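Local coordinates for conserved domain protein (Bacillus anthracis, PDB 3FBQ) that is of unknown function but contains all-beta domains of families assigned to the E-set clan, probably with sandwich-like folds, at residues I162-E167 with V242-H247. Residues are numbered along the deposited sequence; the frame is centred on the assembly and turned at random.
Sequences IKANME and VTPRVH
Ile162-Glu167 and Val242-His247 face each other as two strands whose axes approach to 8.7 Å and run at 143° between their N-to-C directions, antiparallel but skewed. The CA atoms of Ala164 and Pro244 lie 7.0 Å apart, against 8.6 Å for those of Ile162 and Val246 and 9.5 Å for those of Met166 and Val242, so the backbones are nearest in the middle. This spacing exceeds that of neighbouring, hydrogen-bonded strands, and the contact is made entirely by apolar side chains from alternate residues. At the centre, Ala164 CB meets Pro244 CB at 4.1 Å, the alanine methyl against a methylene of the proline ring. Both strands belong to one antiparallel sheet, which curls so that they face each other across a buried apolar interior with four strands between them in sheet order, consistent with a sandwich-like or barrel-like E-set fold; Ala164 and Met166 bond through their backbones to strand 149-157, Val242 to strand 281-289. Toward one end, Ile162 presents its CG2 branch to Val246 CG1 at 4.3 Å, with Val195 touching both residues. At the other, Met166 has CG turned to chi1 -73° and SD to chi2 -41°, which carries SD to 4.4 Å from Val242 CG1; Leu199 touches both.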
ATOM      1  N   ILE A 162      -0.700   6.773  38.006  1.00 47.19           N
ATOM      2  CA  ILE A 162      -1.486   6.596  36.820  1.00 44.58           C
ATOM      3  C   ILE A 162      -2.211   7.885  36.679  1.00 43.79           C
ATOM      4  O   ILE A 162      -3.205   8.071  37.331  1.00 44.65           O
ATOM      5  CB  ILE A 162      -2.576   5.627  37.050  1.00 44.30           C
ATOM      6  CG1 ILE A 162      -2.190   4.281  36.515  1.00 41.23           C
ATOM      7  CG2 ILE A 162      -3.756   6.087  36.307  1.00 43.09           C
ATOM      8  CD1 ILE A 162      -3.239   3.695  35.713  1.00 34.82           C
ATOM      9  N   LYS A 163      -1.705   8.788  35.865  1.00 40.96           N
ATOM     10  CA  LYS A 163      -1.734  10.183  36.216  1.00 39.21           C
ATOM     11  C   LYS A 163      -1.690  10.998  34.959  1.00 38.11           C
ATOM     12  O   LYS A 163      -0.945  10.656  34.080  1.00 38.66           O
ATOM     13  CB  LYS A 163      -0.528  10.486  37.059  1.00 39.22           C
ATOM     14  CG  LYS A 163       0.464  11.338  36.393  1.00 38.39           C
ATOM     15  CD  LYS A 163       0.401  12.711  36.962  1.00 38.09           C
ATOM     16  CE  LYS A 163       1.602  13.019  37.775  1.00 35.19           C
ATOM     17  NZ  LYS A 163       2.378  14.154  37.265  1.00 35.36           N
ATOM     18  N   ALA A 164      -2.484  12.063  34.847  1.00 36.46           N
ATOM     19  CA  ALA A 164      -2.657  12.716  33.527  1.00 35.05           C
ATOM     20  C   ALA A 164      -2.098  14.129  33.518  1.00 34.57           C
ATOM     21  O   ALA A 164      -2.481  14.934  34.356  1.00 35.54           O
ATOM     22  CB  ALA A 164      -4.110  12.701  33.116  1.00 33.58           C
ATOM     23  N   ASN A 165      -1.177  14.441  32.619  1.00 33.99           N
ATOM     24  CA  ASN A 165      -0.609  15.798  32.581  1.00 34.31           C
ATOM     25  C   ASN A 165      -0.983  16.620  31.390  1.00 34.01           C
ATOM     26  O   ASN A 165      -0.704  16.229  30.251  1.00 34.61           O
ATOM     27  CB  ASN A 165       0.900  15.739  32.634  1.00 34.71           C
ATOM     28  CG  ASN A 165       1.380  14.809  33.685  1.00 37.14           C
ATOM     29  OD1 ASN A 165       1.362  15.146  34.881  1.00 38.56           O
ATOM     30  ND2 ASN A 165       1.773  13.601  33.270  1.00 37.62           N
ATOM     31  N   MET A 166      -1.582  17.774  31.642  1.00 33.14           N
ATOM     32  CA  MET A 166      -1.862  18.700  30.572  1.00 32.41           C
ATOM     33  C   MET A 166      -0.509  19.197  30.030  1.00 32.86           C
ATOM     34  O   MET A 166       0.528  19.079  30.707  1.00 33.31           O
ATOM     35  CB  MET A 166      -2.748  19.837  31.131  1.00 33.18           C
ATOM     36  CG  MET A 166      -4.274  19.469  31.439  1.00 29.55           C
ATOM     37  SD  MET A 166      -5.128  18.394  30.192  1.00 22.91           S
ATOM     38  CE  MET A 166      -4.694  16.749  30.762  1.00 30.85           C
ATOM     39  N   GLU A 167      -0.475  19.699  28.807  1.00 32.76           N
ATOM     40  CA  GLU A 167       0.800  20.195  28.242  1.00 32.62           C
ATOM     41  C   GLU A 167       0.563  21.505  27.498  1.00 32.57           C
ATOM     42  O   GLU A 167       1.301  22.504  27.654  1.00 31.81           O
ATOM     43  CB  GLU A 167       1.399  19.191  27.240  1.00 32.93           C
ATOM     44  CG  GLU A 167       2.375  18.081  27.740  1.00 33.23           C
ATOM     45  CD  GLU A 167       2.680  17.032  26.615  1.00 38.25           C
ATOM     46  OE1 GLU A 167       3.394  15.995  26.828  1.00 40.61           O
ATOM     47  OE2 GLU A 167       2.174  17.229  25.484  1.00 39.22           O
ATOM     48  N   VAL A 242     -11.688  19.651  32.804  1.00 35.80           N
ATOM     49  CA  VAL A 242     -11.277  18.469  32.069  1.00 36.43           C
ATOM     50  C   VAL A 242     -11.358  17.252  32.966  1.00 37.12           C
ATOM     51  O   VAL A 242     -10.692  17.192  34.017  1.00 37.14           O
ATOM     52  CB  VAL A 242      -9.798  18.593  31.569  1.00 36.39           C
ATOM     53  CG1 VAL A 242      -9.356  17.291  30.848  1.00 36.43           C
ATOM     54  CG2 VAL A 242      -9.601  19.790  30.636  1.00 35.50           C
ATOM     55  N   THR A 243     -12.120  16.249  32.560  1.00 37.95           N
ATOM     56  CA  THR A 243     -12.087  15.024  33.353  1.00 38.89           C
ATOM     57  C   THR A 243     -11.391  13.864  32.582  1.00 39.82           C
ATOM     58  O   THR A 243     -11.834  13.474  31.474  1.00 38.38           O
ATOM     59  CB  THR A 243     -13.477  14.642  33.960  1.00 39.15           C
ATOM     60  OG1 THR A 243     -14.032  13.527  33.260  1.00 41.83           O
ATOM     61  CG2 THR A 243     -14.503  15.809  33.944  1.00 37.45           C
ATOM     62  N   PRO A 244     -10.269  13.344  33.159  1.00 40.99           N
ATOM     63  CA  PRO A 244      -9.547  12.173  32.640  1.00 42.04           C
ATOM     64  C   PRO A 244     -10.261  10.873  32.989  1.00 43.90           C
ATOM     65  O   PRO A 244     -10.317  10.495  34.160  1.00 43.83           O
ATOM     66  CB  PRO A 244      -8.188  12.235  33.369  1.00 41.90           C
ATOM     67  CG  PRO A 244      -8.169  13.523  34.153  1.00 39.88           C
ATOM     68  CD  PRO A 244      -9.593  13.911  34.344  1.00 40.75           C
ATOM     69  N   ARG A 245     -10.836  10.220  31.984  1.00 46.32           N
ATOM     70  CA  ARG A 245     -11.389   8.863  32.111  1.00 48.69           C
ATOM     71  C   ARG A 245     -10.266   7.876  31.845  1.00 49.65           C
ATOM     72  O   ARG A 245      -9.533   8.031  30.870  1.00 50.40           O
ATOM     73  CB  ARG A 245     -12.522   8.667  31.102  1.00 48.98           C
ATOM     74  CG  ARG A 245     -13.857   9.192  31.595  1.00 51.68           C
ATOM     75  CD  ARG A 245     -14.671   9.908  30.491  1.00 58.02           C
ATOM     76  NE  ARG A 245     -15.595  10.934  31.030  1.00 63.55           N
ATOM     77  CZ  ARG A 245     -16.161  10.925  32.261  1.00 65.32           C
ATOM     78  NH1 ARG A 245     -15.948   9.917  33.123  1.00 63.34           N
ATOM     79  NH2 ARG A 245     -16.963  11.930  32.636  1.00 62.81           N
ATOM     80  N   VAL A 246     -10.072   6.884  32.707  1.00 50.82           N
ATOM     81  CA  VAL A 246      -8.933   5.975  32.496  1.00 51.81           C
ATOM     82  C   VAL A 246      -9.460   4.565  32.331  1.00 52.97           C
ATOM     83  O   VAL A 246     -10.136   4.091  33.221  1.00 53.51           O
ATOM     84  CB  VAL A 246      -7.941   6.023  33.674  1.00 51.26           C
ATOM     85  CG1 VAL A 246      -6.911   4.925  33.549  1.00 51.94           C
ATOM     86  CG2 VAL A 246      -7.241   7.316  33.710  1.00 49.93           C
ATOM     87  N   HIS A 247      -9.166   3.907  31.211  1.00 54.31           N
ATOM     88  CA  HIS A 247      -9.711   2.559  30.930  1.00 56.30           C
ATOM     89  C   HIS A 247      -8.617   1.502  30.964  1.00 56.47           C
ATOM     90  O   HIS A 247      -7.793   1.396  30.041  1.00 56.22           O
ATOM     91  CB  HIS A 247     -10.497   2.471  29.597  1.00 56.60           C
ATOM     92  CG  HIS A 247     -11.110   3.766  29.175  1.00 60.54           C
ATOM     93  ND1 HIS A 247     -12.071   4.414  29.926  1.00 63.64           N
ATOM     94  CD2 HIS A 247     -10.877   4.555  28.094  1.00 63.51           C
ATOM     95  CE1 HIS A 247     -12.415   5.539  29.312  1.00 65.24           C
ATOM     96  NE2 HIS A 247     -11.701   5.654  28.202  1.00 63.55           N
TER